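Local coordinates for fatty acid synthase 1, isoform A (Drosophila melanogaster, PDB 6FN6), which probably builds long-chain saturated fatty acids from acetyl-CoA and malonyl-CoA using NADPH, this fragment being its dehydratase-enoylreductase-ketoreductase modifying region, at residues A[301-312]-A[332-343]; A[562-571]-A[911-920]. All coordinates share one frame; numbering follows the deposited sequence.

In the fold
Contact 1 lies inside one sheet, its central residues largely buried and its ends reaching the surface, whereas contact 2 is a short strand pairing between parts of the chain far apart in sequence. Their centres are about 43 Å apart and they share no strand or helix. In contact 1, strands 303-309 and 334-341 run parallel inside an eight-stranded mixed sheet, with aliphatic residues over much of both faces and Lys-305, Asp-336 and buried Glu-308 among them. In contact 2, strands 565-567 and 913-915 form a two-stranded antiparallel sheet of their own. One face is apolar and buried apart from exposed Leu-565; the other, with Gln-566 and Asn-914, is more open. Both rely on backbone hydrogen bonds.

Contact 1. Residues A[301-312]-A[332-343]; sequences AVKLKGVELANG and VLTGDVAVVTSN
Lys-305 and Asp-336 lie side by side on one face of the sheet, the lysine methylenes running along the carboxylate, with CE 3.4 Å from Asp-336 OD2. The lysine chain is extended, CG anti to the backbone N (chi1 -168°), and this carries NZ past the carboxylate, 4.6 Å from OD2 and beyond a salt bridge. Lys-303 repeats the pattern with Thr-334, its bent chain laying CE 3.3 Å from OG1. Further along this face, Val-340 CG2 meets Val-307 CB at 3.9 Å, and Leu-309 CD2 packs alongside Val-340 CB at 4.0 Å. On the reverse face Ala-310 CB touches Val-339 CG1 at 3.8 Å. Beneath these side chains, eight backbone hydrogen bonds alternate between the parallel strands, from Val-302 O to Ala-310 N. Past them, the poorly ordered Asn-311 accepts the Ser-342 amide on OD1, in the carbonyl plane.

In the next shell, Lys-305 NZ is held by Glu-371 and Gln-372 O, and Asp-336 OD1 by Arg-359. Buried Glu-308 bridges to Arg-313 and accepts Val-319 N just ahead of helix 320-329, which covers the Leu-304 and Val-337 face.

Strand 303-309, helix 320-329 and strand 334-341 make a beta-alpha-beta crossover. The sheet order matches a class I methyltransferase fold, consistent with the pseudo-methyltransferase domain of animal synthases; charges here are satisfied by neighbouring strands and loops rather than across the pair.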
loop_
_atom_site.group_PDB
_atom_site.type_symbol
_atom_site.label_atom_id
_atom_site.label_comp_id
_atom_site.label_asym_id
_atom_site.label_seq_id
_atom_site.Cartn_x
_atom_site.Cartn_y
_atom_site.Cartn_z
ATOM N N ALA A 301 -31.616 40.207 -51.893
ATOM C CA ALA A 301 -31.608 38.834 -52.385
ATOM C C ALA A 301 -31.099 37.867 -51.321
ATOM O O ALA A 301 -30.059 38.094 -50.706
ATOM C CB ALA A 301 -30.756 38.729 -53.642
ATOM N N VAL A 302 -31.848 36.789 -51.110
ATOM C CA VAL A 302 -31.466 35.757 -50.154
ATOM C C VAL A 302 -30.711 34.639 -50.871
ATOM O O VAL A 302 -29.899 33.940 -50.264
ATOM C CB VAL A 302 -32.689 35.204 -49.392
ATOM C CG1 VAL A 302 -33.707 34.616 -50.351
ATOM C CG2 VAL A 302 -32.259 34.168 -48.363
ATOM N N LYS A 303 -30.994 34.463 -52.159
ATOM C CA LYS A 303 -30.267 33.499 -52.979
ATOM C C LYS A 303 -29.570 34.197 -54.142
ATOM O O LYS A 303 -30.143 35.075 -54.789
ATOM C CB LYS A 303 -31.209 32.419 -53.522
ATOM C CG LYS A 303 -31.354 31.184 -52.643
ATOM C CD LYS A 303 -32.416 31.363 -51.572
ATOM C CE LYS A 303 -32.600 30.089 -50.755
ATOM N NZ LYS A 303 -33.687 30.216 -49.744
ATOM N N LEU A 304 -28.325 33.802 -54.394
ATOM C CA LEU A 304 -27.530 34.377 -55.475
ATOM C C LEU A 304 -27.181 33.320 -56.524
ATOM O O LEU A 304 -26.473 32.355 -56.234
ATOM C CB LEU A 304 -26.253 35.003 -54.918
ATOM C CG LEU A 304 -25.645 36.119 -55.767
ATOM C CD1 LEU A 304 -26.508 37.368 -55.697
ATOM C CD2 LEU A 304 -24.223 36.420 -55.323
ATOM N N LYS A 305 -27.685 33.508 -57.740
ATOM C CA LYS A 305 -27.497 32.538 -58.819
ATOM C C LYS A 305 -26.348 32.941 -59.741
ATOM O O LYS A 305 -26.240 34.098 -60.140
ATOM C CB LYS A 305 -28.787 32.392 -59.628
ATOM C CG LYS A 305 -28.796 31.209 -60.586
ATOM C CD LYS A 305 -30.120 31.119 -61.331
ATOM C CE LYS A 305 -30.250 29.815 -62.101
ATOM N NZ LYS A 305 -31.413 29.839 -63.033
ATOM N N GLY A 306 -25.492 31.979 -60.074
ATOM C CA GLY A 306 -24.382 32.227 -60.977
ATOM C C GLY A 306 -23.916 30.983 -61.711
ATOM O O GLY A 306 -24.252 29.864 -61.327
ATOM N N VAL A 307 -23.150 31.178 -62.782
ATOM C CA VAL A 307 -22.614 30.062 -63.554
ATOM C C VAL A 307 -21.181 30.355 -63.985
ATOM O O VAL A 307 -20.755 31.510 -64.004
ATOM C CB VAL A 307 -23.496 29.758 -64.784
ATOM C CG1 VAL A 307 -24.906 29.385 -64.353
ATOM C CG2 VAL A 307 -23.526 30.947 -65.736
ATOM N N GLU A 308 -20.444 29.303 -64.331
ATOM C CA GLU A 308 -19.089 29.451 -64.852
ATOM C C GLU A 308 -18.926 28.700 -66.167
ATOM O O GLU A 308 -19.078 27.480 -66.223
ATOM C CB GLU A 308 -18.055 28.954 -63.838
ATOM C CG GLU A 308 -16.680 28.676 -64.446
ATOM C CD GLU A 308 -15.613 28.411 -63.401
ATOM O OE1 GLU A 308 -15.956 27.941 -62.296
ATOM O OE2 GLU A 308 -14.423 28.672 -63.685
ATOM N N LEU A 309 -18.617 29.444 -67.223
ATOM C CA LEU A 309 -18.362 28.862 -68.533
ATOM C C LEU A 309 -16.980 28.207 -68.547
ATOM O O LEU A 309 -15.976 28.853 -68.246
ATOM C CB LEU A 309 -18.472 29.934 -69.617
ATOM C CG LEU A 309 -19.806 30.688 -69.624
ATOM C CD1 LEU A 309 -19.776 31.836 -70.619
ATOM C CD2 LEU A 309 -20.970 29.750 -69.926
ATOM N N ALA A 310 -16.940 26.924 -68.898
ATOM C CA ALA A 310 -15.715 26.131 -68.803
ATOM C C ALA A 310 -15.365 25.413 -70.107
ATOM O O ALA A 310 -15.007 24.236 -70.090
ATOM C CB ALA A 310 -15.843 25.118 -67.672
ATOM N N ASN A 311 -15.463 26.113 -71.232
ATOM C CA ASN A 311 -15.134 25.513 -72.523
ATOM C C ASN A 311 -13.646 25.640 -72.838
ATOM O O ASN A 311 -13.113 26.745 -72.921
ATOM C CB ASN A 311 -15.946 26.170 -73.641
ATOM C CG ASN A 311 -17.407 25.774 -73.612
ATOM O OD1 ASN A 311 -17.773 24.749 -73.039
ATOM N ND2 ASN A 311 -18.250 26.587 -74.240
ATOM N N GLY A 312 -12.980 24.502 -73.015
ATOM C CA GLY A 312 -11.562 24.491 -73.331
ATOM C C GLY A 312 -10.680 24.778 -72.134
ATOM O O GLY A 312 -9.631 25.411 -72.259
ATOM N N VAL A 332 -26.890 34.888 -44.019
ATOM C CA VAL A 332 -28.244 34.770 -44.563
ATOM C C VAL A 332 -28.221 34.906 -46.088
ATOM O O VAL A 332 -28.944 35.709 -46.676
ATOM C CB VAL A 332 -29.208 35.797 -43.904
ATOM C CG1 VAL A 332 -28.818 37.249 -44.228
ATOM C CG2 VAL A 332 -30.658 35.511 -44.298
ATOM N N LEU A 333 -27.387 34.089 -46.724
ATOM C CA LEU A 333 -27.283 34.086 -48.175
ATOM C C LEU A 333 -26.746 32.746 -48.659
ATOM O O LEU A 333 -25.709 32.276 -48.192
ATOM C CB LEU A 333 -26.366 35.220 -48.643
ATOM C CG LEU A 333 -26.257 35.467 -50.149
ATOM C CD1 LEU A 333 -27.495 36.170 -50.677
ATOM C CD2 LEU A 333 -25.005 36.266 -50.470
ATOM N N THR A 334 -27.459 32.138 -49.601
ATOM C CA THR A 334 -27.042 30.870 -50.185
ATOM C C THR A 334 -26.897 31.032 -51.693
ATOM O O THR A 334 -27.542 31.892 -52.292
ATOM C CB THR A 334 -28.039 29.741 -49.872
ATOM O OG1 THR A 334 -29.368 30.163 -50.201
ATOM C CG2 THR A 334 -27.977 29.374 -48.398
ATOM N N GLY A 335 -26.051 30.207 -52.300
ATOM C CA GLY A 335 -25.724 30.358 -53.705
ATOM C C GLY A 335 -26.133 29.190 -54.578
ATOM O O GLY A 335 -26.086 28.035 -54.157
ATOM N N ASP A 336 -26.552 29.504 -55.801
ATOM C CA ASP A 336 -26.821 28.494 -56.813
ATOM C C ASP A 336 -25.794 28.628 -57.925
ATOM O O ASP A 336 -26.029 29.315 -58.917
ATOM C CB ASP A 336 -28.234 28.641 -57.375
ATOM C CG ASP A 336 -28.508 27.686 -58.520
ATOM O OD1 ASP A 336 -27.881 26.604 -58.555
ATOM O OD2 ASP A 336 -29.355 28.010 -59.379
ATOM N N VAL A 337 -24.653 27.972 -57.751
ATOM C CA VAL A 337 -23.564 28.065 -58.713
ATOM C C VAL A 337 -23.491 26.777 -59.517
ATOM O O VAL A 337 -23.614 25.683 -58.968
ATOM C CB VAL A 337 -22.224 28.358 -58.013
ATOM C CG1 VAL A 337 -21.096 28.460 -59.032
ATOM C CG2 VAL A 337 -22.322 29.631 -57.191
ATOM N N ALA A 338 -23.301 26.915 -60.824
ATOM C CA ALA A 338 -23.203 25.767 -61.713
ATOM C C ALA A 338 -22.028 25.937 -62.665
ATOM O O ALA A 338 -21.576 27.055 -62.912
ATOM C CB ALA A 338 -24.496 25.584 -62.492
ATOM N N VAL A 339 -21.529 24.822 -63.188
ATOM C CA VAL A 339 -20.484 24.862 -64.198
ATOM C C VAL A 339 -21.080 24.398 -65.518
ATOM O O VAL A 339 -21.579 23.279 -65.630
ATOM C CB VAL A 339 -19.273 24.000 -63.800
ATOM C CG1 VAL A 339 -18.174 24.098 -64.853
ATOM C CG2 VAL A 339 -18.747 24.419 -62.436
ATOM N N VAL A 340 -21.021 25.272 -66.516
ATOM C CA VAL A 340 -21.583 24.986 -67.826
ATOM C C VAL A 340 -20.487 24.464 -68.741
ATOM O O VAL A 340 -19.399 25.034 -68.808
ATOM C CB VAL A 340 -22.256 26.228 -68.432
ATOM C CG1 VAL A 340 -23.031 25.848 -69.682
ATOM C CG2 VAL A 340 -23.171 26.894 -67.413
ATOM N N THR A 341 -20.781 23.375 -69.444
ATOM C CA THR A 341 -19.807 22.757 -70.335
ATOM C C THR A 341 -20.433 22.480 -71.695
ATOM O O THR A 341 -21.542 21.955 -71.789
ATOM C CB THR A 341 -19.256 21.441 -69.748
ATOM O OG1 THR A 341 -18.301 20.876 -70.655
ATOM C CG2 THR A 341 -20.380 20.435 -69.501
ATOM N N SER A 342 -19.709 22.849 -72.747
ATOM C CA SER A 342 -20.161 22.618 -74.109
ATOM C C SER A 342 -19.491 21.384 -74.702
ATOM O O SER A 342 -19.890 20.904 -75.763
ATOM C CB SER A 342 -19.869 23.843 -74.979
ATOM O OG SER A 342 -20.367 23.669 -76.293
ATOM N N ASN A 343 -18.470 20.875 -74.018
ATOM C CA ASN A 343 -17.685 19.770 -74.551
ATOM C C ASN A 343 -18.177 18.432 -74.000
ATOM O O ASN A 343 -17.480 17.420 -74.095
ATOM C CB ASN A 343 -16.202 19.964 -74.224
ATOM C CG ASN A 343 -15.655 21.277 -74.756
ATOM O OD1 ASN A 343 -14.985 22.020 -74.037
ATOM N ND2 ASN A 343 -15.946 21.575 -76.019
#

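Contact 2. Residues A[562-571]-A[911-920]; sequences QATLQVEHAY and RLINAIPRTY
Leu-565 and Val-567 pair with Ala-915 and Ile-913 through four backbone hydrogen bonds, two for each hydrogen-bonded antiparallel pair. The shortest runs from Ile-913 N to Val-567 O at 2.9 Å, and the pair Gln-566 with Asn-914 between them is non-hydrogen-bonded. The N-to-C directions of the short strands differ by 123°, far from a flat antiparallel ribbon, and the pairing extends over just three residues on each side.

Apolar packing fills one face. With chi1 of -57° Val-567 sets CG1 anti to its carbonyl carbon, and this places CG2 between the backbone N and the carbonyl carbon, 3.7 Å from Ala-915 CB and 4.1 Å from Ile-913 CG2. Ala-570, where the chain has turned back under the pair, sets its CB 3.7 Å from Ala-915 CB and also touches Ile-913 CG2. Ile-913 and Ala-915 also touch Trp-585 of strand 583-587. Farther along, the Leu-565 side chain crosses that of Pro-917 at about a right angle, CD1 4.0 Å from Pro-917 CG.

Polar and mixed contacts sit on the other face and at the end. Gln-566 lies alongside Asn-914 with CG 3.5 Å from OD1, their amide planes 42° apart, while the Leu-912 side chain crosses that of Gln-566 at about a right angle. Tyr-920 OH approaches the Tyr-571 ring at its edge, in plane, 3.9 Å from CE1; that hydroxyl is hydrogen-bonded to Glu-587 O.

The pairing ties the chain running on from strand 549-557 to the one leading into strand 926-930, consistent with the entry and exit of the enoylreductase part being held together, as the domain order of animal synthases suggests. Backbone bonds set its register, and its side-chain grip is chiefly apolar, without a salt bridge between the two segments.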
loop_
_atom_site.group_PDB
_atom_site.type_symbol
_atom_site.label_atom_id
_atom_site.label_comp_id
_atom_site.label_asym_id
_atom_site.label_seq_id
_atom_site.Cartn_x
_atom_site.Cartn_y
_atom_site.Cartn_z
ATOM N N GLN A 562 -1.470 31.862 -39.614
ATOM C CA GLN A 562 -0.293 31.330 -38.933
ATOM C C GLN A 562 0.975 31.836 -39.617
ATOM O O GLN A 562 1.847 31.054 -39.997
ATOM C CB GLN A 562 -0.305 29.797 -38.905
ATOM C CG GLN A 562 -1.374 29.174 -38.011
ATOM C CD GLN A 562 -1.115 29.409 -36.530
ATOM O OE1 GLN A 562 -0.918 30.543 -36.092
ATOM N NE2 GLN A 562 -1.111 28.331 -35.752
ATOM N N ALA A 563 1.067 33.153 -39.768
ATOM C CA ALA A 563 2.226 33.784 -40.385
ATOM C C ALA A 563 3.366 33.895 -39.381
ATOM O O ALA A 563 3.139 34.036 -38.179
ATOM C CB ALA A 563 1.864 35.153 -40.925
ATOM N N THR A 564 4.593 33.830 -39.887
ATOM C CA THR A 564 5.785 33.807 -39.049
ATOM C C THR A 564 6.719 34.969 -39.372
ATOM O O THR A 564 7.187 35.114 -40.501
ATOM C CB THR A 564 6.560 32.483 -39.216
ATOM O OG1 THR A 564 6.943 32.314 -40.587
ATOM C CG2 THR A 564 5.700 31.302 -38.786
ATOM N N LEU A 565 6.966 35.802 -38.366
ATOM C CA LEU A 565 7.884 36.928 -38.490
ATOM C C LEU A 565 9.168 36.661 -37.708
ATOM O O LEU A 565 9.151 35.967 -36.694
ATOM C CB LEU A 565 7.227 38.209 -37.973
ATOM C CG LEU A 565 6.021 38.747 -38.748
ATOM C CD1 LEU A 565 5.575 40.075 -38.155
ATOM C CD2 LEU A 565 6.304 38.886 -40.240
ATOM N N GLN A 566 10.281 37.203 -38.190
ATOM C CA GLN A 566 11.569 37.022 -37.527
ATOM C C GLN A 566 11.659 37.901 -36.282
ATOM O O GLN A 566 11.852 39.111 -36.374
ATOM C CB GLN A 566 12.725 37.339 -38.481
ATOM C CG GLN A 566 13.003 36.255 -39.515
ATOM C CD GLN A 566 14.389 36.370 -40.127
ATOM O OE1 GLN A 566 14.891 37.473 -40.357
ATOM N NE2 GLN A 566 15.020 35.229 -40.385
ATOM N N VAL A 567 11.502 37.279 -35.119
ATOM C CA VAL A 567 11.550 37.986 -33.845
ATOM C C VAL A 567 12.868 37.707 -33.129
ATOM O O VAL A 567 13.584 36.767 -33.472
ATOM C CB VAL A 567 10.352 37.600 -32.961
ATOM C CG1 VAL A 567 9.044 37.879 -33.690
ATOM C CG2 VAL A 567 10.433 36.129 -32.553
ATOM N N GLU A 568 13.192 38.537 -32.143
ATOM C CA GLU A 568 14.435 38.379 -31.395
ATOM C C GLU A 568 14.285 37.392 -30.238
ATOM O O GLU A 568 15.188 36.600 -29.971
ATOM C CB GLU A 568 14.904 39.733 -30.862
ATOM C CG GLU A 568 16.278 39.698 -30.211
ATOM C CD GLU A 568 16.732 41.062 -29.729
ATOM O OE1 GLU A 568 15.907 42.000 -29.732
ATOM O OE2 GLU A 568 17.913 41.194 -29.347
ATOM N N HIS A 569 13.146 37.454 -29.553
ATOM C CA HIS A 569 12.883 36.590 -28.406
ATOM C C HIS A 569 11.605 35.784 -28.588
ATOM O O HIS A 569 10.563 36.325 -28.969
ATOM C CB HIS A 569 12.805 37.407 -27.118
ATOM C CG HIS A 569 14.093 38.075 -26.752
ATOM N ND1 HIS A 569 15.287 37.392 -26.675
ATOM C CD2 HIS A 569 14.373 39.361 -26.433
ATOM C CE1 HIS A 569 16.250 38.228 -26.331
ATOM N NE2 HIS A 569 15.722 39.429 -26.178
ATOM N N ALA A 570 11.689 34.491 -28.302
ATOM C CA ALA A 570 10.548 33.605 -28.457
ATOM C C ALA A 570 10.652 32.393 -27.545
ATOM O O ALA A 570 11.717 32.087 -27.006
ATOM C CB ALA A 570 10.425 33.160 -29.905
ATOM N N TYR A 571 9.525 31.716 -27.364
ATOM C CA TYR A 571 9.486 30.477 -26.602
ATOM C C TYR A 571 8.621 29.480 -27.357
ATOM O O TYR A 571 7.897 29.854 -28.282
ATOM C CB TYR A 571 8.942 30.715 -25.189
ATOM C CG TYR A 571 7.476 31.071 -25.154
ATOM C CD1 TYR A 571 7.053 32.380 -25.351
ATOM C CD2 TYR A 571 6.513 30.099 -24.926
ATOM C CE1 TYR A 571 5.710 32.711 -25.323
ATOM C CE2 TYR A 571 5.169 30.420 -24.896
ATOM C CZ TYR A 571 4.773 31.727 -25.096
ATOM O OH TYR A 571 3.434 32.050 -25.066
ATOM N N ARG A 911 20.638 37.056 -32.952
ATOM C CA ARG A 911 19.934 36.175 -33.878
ATOM C C ARG A 911 18.451 36.492 -33.922
ATOM O O ARG A 911 17.902 37.129 -33.025
ATOM C CB ARG A 911 20.105 34.694 -33.518
ATOM C CG ARG A 911 21.431 34.070 -33.912
ATOM C CD ARG A 911 21.276 32.552 -33.984
ATOM N NE ARG A 911 22.542 31.844 -34.159
ATOM C CZ ARG A 911 22.638 30.548 -34.449
ATOM N NH1 ARG A 911 21.543 29.812 -34.603
ATOM N NH2 ARG A 911 23.829 29.984 -34.593
ATOM N N LEU A 912 17.817 36.026 -34.990
ATOM C CA LEU A 912 16.382 36.137 -35.149
ATOM C C LEU A 912 15.837 34.739 -35.373
ATOM O O LEU A 912 16.485 33.903 -36.005
ATOM C CB LEU A 912 16.030 37.049 -36.325
ATOM C CG LEU A 912 16.412 38.525 -36.194
ATOM C CD1 LEU A 912 16.147 39.244 -37.503
ATOM C CD2 LEU A 912 15.663 39.195 -35.055
ATOM N N ILE A 913 14.645 34.484 -34.852
ATOM C CA ILE A 913 14.020 33.181 -34.991
ATOM C C ILE A 913 12.598 33.388 -35.478
ATOM O O ILE A 913 11.930 34.344 -35.085
ATOM C CB ILE A 913 14.063 32.394 -33.664
ATOM C CG1 ILE A 913 13.496 30.983 -33.861
ATOM C CG2 ILE A 913 13.300 33.139 -32.573
ATOM C CD1 ILE A 913 13.732 30.047 -32.680
ATOM N N ASN A 914 12.144 32.499 -36.351
ATOM C CA ASN A 914 10.799 32.601 -36.889
ATOM C C ASN A 914 9.789 32.111 -35.860
ATOM O O ASN A 914 9.758 30.930 -35.509
ATOM C CB ASN A 914 10.682 31.801 -38.186
ATOM C CG ASN A 914 11.555 32.358 -39.290
ATOM O OD1 ASN A 914 11.152 33.268 -40.015
ATOM N ND2 ASN A 914 12.761 31.818 -39.422
ATOM N N ALA A 915 8.964 33.036 -35.381
ATOM C CA ALA A 915 7.945 32.720 -34.392
ATOM C C ALA A 915 6.656 33.449 -34.733
ATOM O O ALA A 915 6.670 34.477 -35.413
ATOM C CB ALA A 915 8.418 33.103 -32.995
ATOM N N ILE A 916 5.539 32.905 -34.270
ATOM C CA ILE A 916 4.253 33.548 -34.466
ATOM C C ILE A 916 4.300 34.866 -33.702
ATOM O O ILE A 916 4.534 34.869 -32.492
ATOM C CB ILE A 916 3.096 32.649 -34.003
ATOM C CG1 ILE A 916 3.061 31.373 -34.845
ATOM C CG2 ILE A 916 1.765 33.388 -34.108
ATOM C CD1 ILE A 916 2.128 30.303 -34.316
ATOM N N PRO A 917 4.099 35.997 -34.403
ATOM C CA PRO A 917 4.185 37.272 -33.685
ATOM C C PRO A 917 3.086 37.412 -32.641
ATOM O O PRO A 917 2.001 36.854 -32.804
ATOM C CB PRO A 917 4.035 38.316 -34.797
ATOM C CG PRO A 917 3.300 37.617 -35.884
ATOM C CD PRO A 917 3.737 36.183 -35.820
ATOM N N ARG A 918 3.374 38.145 -31.575
ATOM C CA ARG A 918 2.408 38.346 -30.507
ATOM C C ARG A 918 2.669 39.660 -29.790
ATOM O O ARG A 918 3.803 39.964 -29.421
ATOM C CB ARG A 918 2.445 37.176 -29.521
ATOM C CG ARG A 918 1.550 37.365 -28.311
ATOM C CD ARG A 918 1.372 36.068 -27.549
ATOM N NE ARG A 918 0.631 35.090 -28.339
ATOM C CZ ARG A 918 0.211 33.914 -27.883
ATOM N NH1 ARG A 918 0.453 33.556 -26.627
ATOM N NH2 ARG A 918 -0.456 33.095 -28.685
ATOM N N THR A 919 1.610 40.442 -29.617
ATOM C CA THR A 919 1.715 41.754 -28.999
ATOM C C THR A 919 1.266 41.683 -27.550
ATOM O O THR A 919 0.197 41.160 -27.242
ATOM C CB THR A 919 0.873 42.810 -29.757
ATOM O OG1 THR A 919 1.187 42.765 -31.155
ATOM C CG2 THR A 919 1.143 44.207 -29.227
ATOM N N TYR A 920 2.101 42.206 -26.662
ATOM C CA TYR A 920 1.799 42.232 -25.239
ATOM C C TYR A 920 1.528 43.662 -24.783
ATOM O O TYR A 920 1.977 44.618 -25.412
ATOM C CB TYR A 920 2.953 41.632 -24.438
ATOM C CG TYR A 920 3.262 40.190 -24.783
ATOM C CD1 TYR A 920 4.085 39.870 -25.856
ATOM C CD2 TYR A 920 2.736 39.148 -24.030
ATOM C CE1 TYR A 920 4.369 38.553 -26.170
ATOM C CE2 TYR A 920 3.016 37.830 -24.337
ATOM C CZ TYR A 920 3.832 37.537 -25.404
ATOM O OH TYR A 920 4.104 36.220 -25.706
#